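Local coordinates for ZYG-9 (Caenorhabditis elegans, PDB 2OF3), which plays a major role in organising microtubules and spindle poles during mitosis and meiosis in the one-cell embryo, at residues K252-S255 and L256-R260; D240-W243 and K244-R248; V71-A74 and D75-P78. All blocks are in the same frame, centred on the assembly; numbering follows the deposited sequence.

Contact 1. Residues K252-S255 and L256-R260; sequences KDKS and LVEER
Lys-254 and Glu-258 lie one helical turn apart, and their torsions lead them to each other. The lysine puts CG anti to its own N (chi1 -176°) and runs out fully extended, while the glutamate swings CG to the side of its backbone N (chi1 -68°), back over the preceding turn. The two chains meet at a slant, with Glu-258 OE2 against the aliphatic end of the lysine, 3.5 Å from Lys-254 CE. The charged atoms stand further off: Lys-254 NZ is 4.5 Å from Glu-258 OE2, opposite charges that attract without touching. The other carboxylate oxygen, Glu-258 OE1, lies over the backbone, 3.6 Å from Ser-255 CA. Beneath this pair run the i to i+4 backbone bonds of helix 251-264. Glu-258 N donates to Lys-254 O at 2.9 Å, and Glu-259 N likewise to Ser-255 O. Leu-256 tucks CG 3.4 Å from Lys-252 O, beside a weak bond from its own N to the same oxygen. Val-257, the buried residue here, packs on Ile-228 and Leu-231 of helix 221-238. Two other polar ends find partners along the same helix: Ser-255 OG bonds to Asp-251 O, and Glu-259 forms a salt bridge with Arg-263. Lys-254 also makes a cation-pi contact with Trp-243. With an alanine in place of Lys-254, the Trp-243 ring and the Glu-258 carboxylate would probably both be left without their cationic neighbour, and the carboxylate more at liberty to turn. Chemically, then, the pair illustrates an i to i+4 attraction at the surface of the helix, beside Trp-243, in which one ammonium group is shared between a nearby carboxylate and an aromatic ring and probably gives each a modest electrostatic gain.

Contact 2. Residues D240-W243 and K244-R248; sequences DQMW and KAAGR
Lys-244, Trp-243 and Gln-241 carry this turn of helix 241-246. The lysine sets CB 3.6 Å from Gln-241 O, and the tip of Gln-241 folds back along the same flank, its OE1 4.3 Å from Lys-244 CB. From the lysine backbone, N donates to Asp-240 O at 3.3 Å. Gln-241 O is itself taken by Ala-245 N at 2.9 Å. Trp-243 departs on another side of the helix. Its CG lies beside its own N (chi1 -55°), and the indole carries Met-242 SD over one face, 3.8 Å above the plane and displaced toward the rim, consistent with a Met-aromatic contact, though the end of this methionine is modelled doubtfully; Asp-240 OD1 lies in plane at the edge. Beyond the turn the ring packs on Val-257 and Ile-261 of helix 251-264. The backbone of the tryptophan closes the helix: its O receives Gly-247 N at 3.3 Å, and the same N also donates to Lys-244 O. Gly-247 then leaves helical geometry with a positive phi, which favours glycine. Helix 241-246 is thus a short helix ended by a glycine, linking helices 221-238 and 251-264 in the all-helical, HEAT-repeat fold of a TOG domain.

Contact 3. Residues V71-A74 and D75-P78; sequences VRLA and DTSP
Leu-73 and Thr-76 meet near the end of helix 60-76, the leucine methyl CD2 resting 3.7 Å from Thr-76 OG1 as the two side chains run across one another. Thr-76 places OG1 between its own N and carbonyl carbon (chi1 65°), which brings Thr-76 OG1 back over the preceding turn, 3.5 Å from Arg-72 O and alongside Leu-73. The same leucine methyl, Leu-73 CD2, lies 4.2 Å from Ser-77 CB. On a neighbouring flank Asp-75 turns CG to the side of its backbone N (chi1 -56°), and its carboxylate doubles back over the previous turn. There one water donates to both Asp-75 OD2 and Val-71 O, at 2.6 Å from the carboxylate oxygen, and so bridges the side chain to a carbonyl one turn earlier.

This is the C-terminal end of helix 60-76 in the helical TOG domain, where Leu-73 also packs on Leu-81 of the following helix, 78-83. Arg-72 O takes two donors, Thr-76 N in its plane and Asp-75 N from above it, and Leu-73 O receives Ser-77 N on a lone pair at 2.6 Å. Ser-77 is the first residue to leave helical angles, and its OG reaches Ser-80 in that next helix. Pro-78 N sits 2.9 Å from Leu-73 O but has no hydrogen to give it. Of the ring carbons, Pro-78 CD comes within 3.4 Å of Leu-73 O. Pro-78 CB is 3.7 Å from Ala-74 O. The proline also packs on Leu-117 of helix 101-120.

Contacts 1 and 2 form one neighbourhood near the C-terminal end of the domain, their centres 13 Å apart on helices that follow each other in the chain. The indole of Trp-243 in contact 2 is the join: Trp-243 CZ3 lies 3.5 Å from Lys-254 CG and Trp-243 CH2 3.6 Å from Val-257 CG1 of contact 1. Contact 3 belongs to the other side of the chain's centre, about 51 Å from contact 1 and 49 Å from contact 2 between centres; the nearest atoms are about 37 Å and 42 Å apart. All three are local i to i+3 and i to i+4 arrangements, contact 1 mid-helix and contacts 2 and 3 at helix ends.

Contact 1. Residues K252-S255 and L256-R260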
loop_
_atom_site.group_PDB
_atom_site.type_symbol
_atom_site.label_atom_id
_atom_site.label_comp_id
_atom_site.label_asym_id
_atom_site.label_seq_id
_atom_site.Cartn_x
_atom_site.Cartn_y
_atom_site.Cartn_z
ATOM N N LYS A 252 -5.043 -27.887 17.626
ATOM C CA LYS A 252 -5.915 -28.082 16.489
ATOM C C LYS A 252 -5.532 -27.192 15.306
ATOM O O LYS A 252 -5.742 -27.586 14.181
ATOM C CB LYS A 252 -7.390 -27.931 16.871
ATOM C CG LYS A 252 -8.092 -29.314 17.122
ATOM C CD LYS A 252 -8.346 -29.576 18.607
ATOM C CE LYS A 252 -7.983 -31.021 18.981
ATOM N NZ LYS A 252 -9.052 -32.023 18.606
ATOM N N ASP A 253 -4.959 -26.022 15.568
ATOM C CA ASP A 253 -4.424 -25.134 14.520
ATOM C C ASP A 253 -3.231 -25.817 13.862
ATOM O O ASP A 253 -3.120 -25.869 12.646
ATOM C CB ASP A 253 -3.982 -23.787 15.116
ATOM C CG ASP A 253 -5.169 -22.852 15.474
ATOM O OD1 ASP A 253 -6.336 -23.216 15.219
ATOM O OD2 ASP A 253 -4.932 -21.743 16.009
ATOM N N LYS A 254 -2.352 -26.387 14.666
ATOM C CA LYS A 254 -1.182 -27.046 14.156
ATOM C C LYS A 254 -1.556 -28.214 13.239
ATOM O O LYS A 254 -0.910 -28.372 12.205
ATOM C CB LYS A 254 -0.243 -27.446 15.313
ATOM C CG LYS A 254 1.052 -28.046 14.845
ATOM C CD LYS A 254 2.137 -28.245 15.903
ATOM C CE LYS A 254 3.335 -28.945 15.212
ATOM N NZ LYS A 254 4.543 -29.073 16.088
ATOM N N SER A 255 -2.597 -29.009 13.577
ATOM C CA SER A 255 -3.043 -30.127 12.701
ATOM C C SER A 255 -3.539 -29.689 11.354
ATOM O O SER A 255 -3.305 -30.391 10.353
ATOM C CB SER A 255 -4.180 -30.955 13.291
ATOM O OG SER A 255 -4.057 -31.025 14.678
ATOM N N LEU A 256 -4.265 -28.565 11.320
ATOM C CA LEU A 256 -4.699 -27.993 10.030
ATOM C C LEU A 256 -3.492 -27.643 9.169
ATOM O O LEU A 256 -3.445 -27.934 7.985
ATOM C CB LEU A 256 -5.582 -26.753 10.238
ATOM C CG LEU A 256 -6.888 -26.998 11.005
ATOM C CD1 LEU A 256 -7.455 -25.686 11.508
ATOM C CD2 LEU A 256 -7.870 -27.788 10.123
ATOM N N VAL A 257 -2.510 -26.981 9.748
ATOM C CA VAL A 257 -1.283 -26.687 8.974
ATOM C C VAL A 257 -0.586 -27.979 8.509
ATOM O O VAL A 257 -0.218 -28.070 7.324
ATOM C CB VAL A 257 -0.344 -25.740 9.755
ATOM C CG1 VAL A 257 0.952 -25.489 8.978
ATOM C CG2 VAL A 257 -1.095 -24.414 10.052
ATOM N N GLU A 258 -0.443 -28.992 9.396
ATOM C CA GLU A 258 0.199 -30.287 9.019
ATOM C C GLU A 258 -0.512 -30.987 7.875
ATOM O O GLU A 258 0.123 -31.521 6.986
ATOM C CB GLU A 258 0.301 -31.246 10.210
ATOM C CG GLU A 258 1.277 -30.835 11.328
ATOM C CD GLU A 258 1.024 -31.618 12.670
ATOM O OE1 GLU A 258 -0.072 -32.200 12.832
ATOM O OE2 GLU A 258 1.906 -31.643 13.572
ATOM N N GLU A 259 -1.844 -30.995 7.909
ATOM C CA GLU A 259 -2.673 -31.580 6.858
ATOM C C GLU A 259 -2.517 -30.836 5.517
ATOM O O GLU A 259 -2.480 -31.459 4.452
ATOM C CB GLU A 259 -4.166 -31.581 7.325
ATOM C CG GLU A 259 -5.172 -32.330 6.386
ATOM C CD GLU A 259 -4.708 -33.799 6.113
ATOM O OE1 GLU A 259 -4.150 -34.434 7.036
ATOM O OE2 GLU A 259 -4.858 -34.311 4.972
ATOM N N ARG A 260 -2.448 -29.503 5.556
ATOM C CA ARG A 260 -2.198 -28.719 4.337
ATOM C C ARG A 260 -0.831 -29.074 3.726
ATOM O O ARG A 260 -0.734 -29.246 2.499
ATOM C CB ARG A 260 -2.264 -27.219 4.637
ATOM C CG ARG A 260 -2.231 -26.287 3.395
ATOM C CD ARG A 260 -3.383 -26.469 2.397
ATOM N NE ARG A 260 -4.697 -26.291 3.011
ATOM C CZ ARG A 260 -5.294 -25.123 3.273
ATOM N NH1 ARG A 260 -4.751 -23.955 2.970
ATOM N NH2 ARG A 260 -6.495 -25.123 3.824
#

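Contact 2. Residues D240-W243 and K244-R248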
loop_
_atom_site.group_PDB
_atom_site.type_symbol
_atom_site.label_atom_id
_atom_site.label_comp_id
_atom_site.label_asym_id
_atom_site.label_seq_id
_atom_site.Cartn_x
_atom_site.Cartn_y
_atom_site.Cartn_z
ATOM N N ASP A 240 11.047 -27.862 9.216
ATOM C CA ASP A 240 10.699 -27.798 10.665
ATOM C C ASP A 240 11.148 -26.582 11.443
ATOM O O ASP A 240 10.688 -26.387 12.581
ATOM C CB ASP A 240 11.287 -28.992 11.446
ATOM C CG ASP A 240 10.617 -30.331 11.134
ATOM O OD1 ASP A 240 9.505 -30.404 10.504
ATOM O OD2 ASP A 240 11.244 -31.344 11.558
ATOM N N GLN A 241 12.092 -25.812 10.889
ATOM C CA GLN A 241 12.398 -24.468 11.385
ATOM C C GLN A 241 11.139 -23.599 11.406
ATOM O O GLN A 241 10.979 -22.787 12.306
ATOM C CB GLN A 241 13.416 -23.776 10.483
ATOM C CG GLN A 241 14.880 -24.171 10.728
ATOM C CD GLN A 241 15.302 -23.948 12.185
ATOM O OE1 GLN A 241 15.047 -22.873 12.764
ATOM N NE2 GLN A 241 15.924 -24.974 12.795
ATOM N N MET A 242 10.247 -23.769 10.417
ATOM C CA MET A 242 8.939 -23.062 10.439
ATOM C C MET A 242 8.304 -23.213 11.798
ATOM O O MET A 242 7.915 -22.205 12.417
ATOM C CB MET A 242 7.969 -23.540 9.343
ATOM C CG MET A 242 6.540 -22.847 9.417
ATOM S SD MET A 242 5.336 -23.580 10.530
ATOM C CE MET A 242 5.014 -22.402 11.686
ATOM N N TRP A 243 8.214 -24.467 12.278
ATOM C CA TRP A 243 7.579 -24.757 13.579
ATOM C C TRP A 243 8.327 -24.090 14.728
ATOM O O TRP A 243 7.696 -23.566 15.653
ATOM C CB TRP A 243 7.440 -26.276 13.847
ATOM C CG TRP A 243 6.723 -27.103 12.814
ATOM C CD1 TRP A 243 7.278 -28.047 11.994
ATOM C CD2 TRP A 243 5.325 -27.065 12.488
ATOM N NE1 TRP A 243 6.321 -28.596 11.189
ATOM C CE2 TRP A 243 5.111 -28.013 11.467
ATOM C CE3 TRP A 243 4.238 -26.290 12.933
ATOM C CZ2 TRP A 243 3.847 -28.225 10.884
ATOM C CZ3 TRP A 243 2.973 -26.498 12.356
ATOM C CH2 TRP A 243 2.789 -27.468 11.346
ATOM N N LYS A 244 9.663 -24.088 14.681
ATOM C CA LYS A 244 10.439 -23.435 15.775
ATOM C C LYS A 244 10.165 -21.924 15.846
ATOM O O LYS A 244 9.795 -21.399 16.897
ATOM C CB LYS A 244 11.934 -23.708 15.629
ATOM C CG LYS A 244 12.799 -22.959 16.671
ATOM C CD LYS A 244 14.165 -23.678 16.986
ATOM C CE LYS A 244 15.151 -22.741 17.778
ATOM N NZ LYS A 244 16.003 -21.813 16.880
ATOM N N ALA A 245 10.298 -21.248 14.687
ATOM C CA ALA A 245 9.949 -19.822 14.485
ATOM C C ALA A 245 8.492 -19.465 14.881
ATOM O O ALA A 245 8.230 -18.444 15.526
ATOM C CB ALA A 245 10.249 -19.449 13.007
ATOM N N ALA A 246 7.526 -20.297 14.501
ATOM C CA ALA A 246 6.133 -20.025 14.840
ATOM C C ALA A 246 5.839 -20.016 16.340
ATOM O O ALA A 246 4.920 -19.312 16.805
ATOM C CB ALA A 246 5.241 -21.042 14.163
ATOM N N GLY A 247 6.574 -20.834 17.099
ATOM C CA GLY A 247 6.300 -20.995 18.542
ATOM C C GLY A 247 5.047 -21.814 18.798
ATOM O O GLY A 247 4.540 -22.481 17.889
ATOM N N ARG A 248 4.540 -21.742 20.032
ATOM C CA ARG A 248 3.414 -22.584 20.511
ATOM C C ARG A 248 2.147 -22.252 19.773
ATOM O O ARG A 248 1.780 -21.091 19.726
ATOM C CB ARG A 248 3.156 -22.351 22.018
ATOM C CG ARG A 248 2.005 -23.231 22.652
ATOM C CD ARG A 248 2.269 -23.555 24.168
ATOM N NE ARG A 248 3.116 -22.503 24.773
ATOM C CZ ARG A 248 4.448 -22.575 24.926
ATOM N NH1 ARG A 248 5.123 -23.676 24.558
ATOM N NH2 ARG A 248 5.110 -21.539 25.459
#

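Contact 3. Residues V71-A74 and D75-P78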
loop_
_atom_site.group_PDB
_atom_site.type_symbol
_atom_site.label_atom_id
_atom_site.label_comp_id
_atom_site.label_asym_id
_atom_site.label_seq_id
_atom_site.Cartn_x
_atom_site.Cartn_y
_atom_site.Cartn_z
ATOM N N VAL A 71 -4.631 12.160 -14.817
ATOM C CA VAL A 71 -4.411 10.902 -15.582
ATOM C C VAL A 71 -3.901 11.196 -17.009
ATOM O O VAL A 71 -2.980 10.534 -17.479
ATOM C CB VAL A 71 -5.626 9.930 -15.504
ATOM C CG1 VAL A 71 -5.656 8.952 -16.651
ATOM C CG2 VAL A 71 -5.630 9.177 -14.159
ATOM N N ARG A 72 -4.418 12.252 -17.639
ATOM C CA ARG A 72 -3.961 12.645 -18.981
ATOM C C ARG A 72 -2.524 13.111 -19.046
ATOM O O ARG A 72 -1.883 12.968 -20.117
ATOM C CB ARG A 72 -4.867 13.726 -19.618
ATOM C CG ARG A 72 -6.271 13.216 -19.927
ATOM C CD ARG A 72 -7.274 14.340 -20.345
ATOM N NE ARG A 72 -8.658 13.840 -20.274
ATOM C CZ ARG A 72 -9.207 12.947 -21.117
ATOM N NH1 ARG A 72 -8.495 12.430 -22.131
ATOM N NH2 ARG A 72 -10.481 12.557 -20.950
ATOM N N LEU A 73 -1.977 13.642 -17.933
ATOM C CA LEU A 73 -0.547 14.014 -17.898
ATOM C C LEU A 73 0.379 12.845 -18.093
ATOM O O LEU A 73 1.473 13.011 -18.559
ATOM C CB LEU A 73 -0.184 14.725 -16.579
ATOM C CG LEU A 73 -0.927 16.023 -16.319
ATOM C CD1 LEU A 73 -0.412 16.578 -14.980
ATOM C CD2 LEU A 73 -0.662 17.015 -17.458
ATOM N N ALA A 74 -0.031 11.650 -17.719
ATOM C CA ALA A 74 0.751 10.448 -18.060
ATOM C C ALA A 74 1.149 10.388 -19.554
ATOM O O ALA A 74 2.199 9.814 -19.890
ATOM C CB ALA A 74 -0.006 9.226 -17.683
ATOM N N ASP A 75 0.324 10.975 -20.440
ATOM C CA ASP A 75 0.606 11.003 -21.880
ATOM C C ASP A 75 1.358 12.250 -22.239
ATOM O O ASP A 75 2.311 12.193 -22.995
ATOM C CB ASP A 75 -0.684 10.983 -22.719
ATOM C CG ASP A 75 -1.581 9.796 -22.405
ATOM O OD1 ASP A 75 -1.110 8.625 -22.469
ATOM O OD2 ASP A 75 -2.777 10.046 -22.068
ATOM N N THR A 76 0.954 13.385 -21.685
ATOM C CA THR A 76 1.457 14.676 -22.136
ATOM C C THR A 76 2.582 15.248 -21.263
ATOM O O THR A 76 3.432 16.000 -21.750
ATOM C CB THR A 76 0.276 15.734 -22.259
ATOM O OG1 THR A 76 -0.259 15.982 -20.964
ATOM C CG2 THR A 76 -0.890 15.204 -23.152
ATOM N N SER A 77 2.598 14.918 -19.964
ATOM C CA SER A 77 3.677 15.446 -19.114
ATOM C C SER A 77 3.958 14.499 -17.956
ATOM O O SER A 77 3.768 14.875 -16.794
ATOM C CB SER A 77 3.335 16.848 -18.611
ATOM O OG SER A 77 4.486 17.425 -17.985
ATOM N N PRO A 78 4.383 13.246 -18.271
ATOM C CA PRO A 78 4.639 12.264 -17.199
ATOM C C PRO A 78 5.662 12.713 -16.132
ATOM O O PRO A 78 5.517 12.323 -14.976
ATOM C CB PRO A 78 5.088 10.997 -17.965
ATOM C CG PRO A 78 5.595 11.549 -19.286
ATOM C CD PRO A 78 4.648 12.659 -19.607
HETATM O O HOH W 1 -2.934 8.905 -19.711
#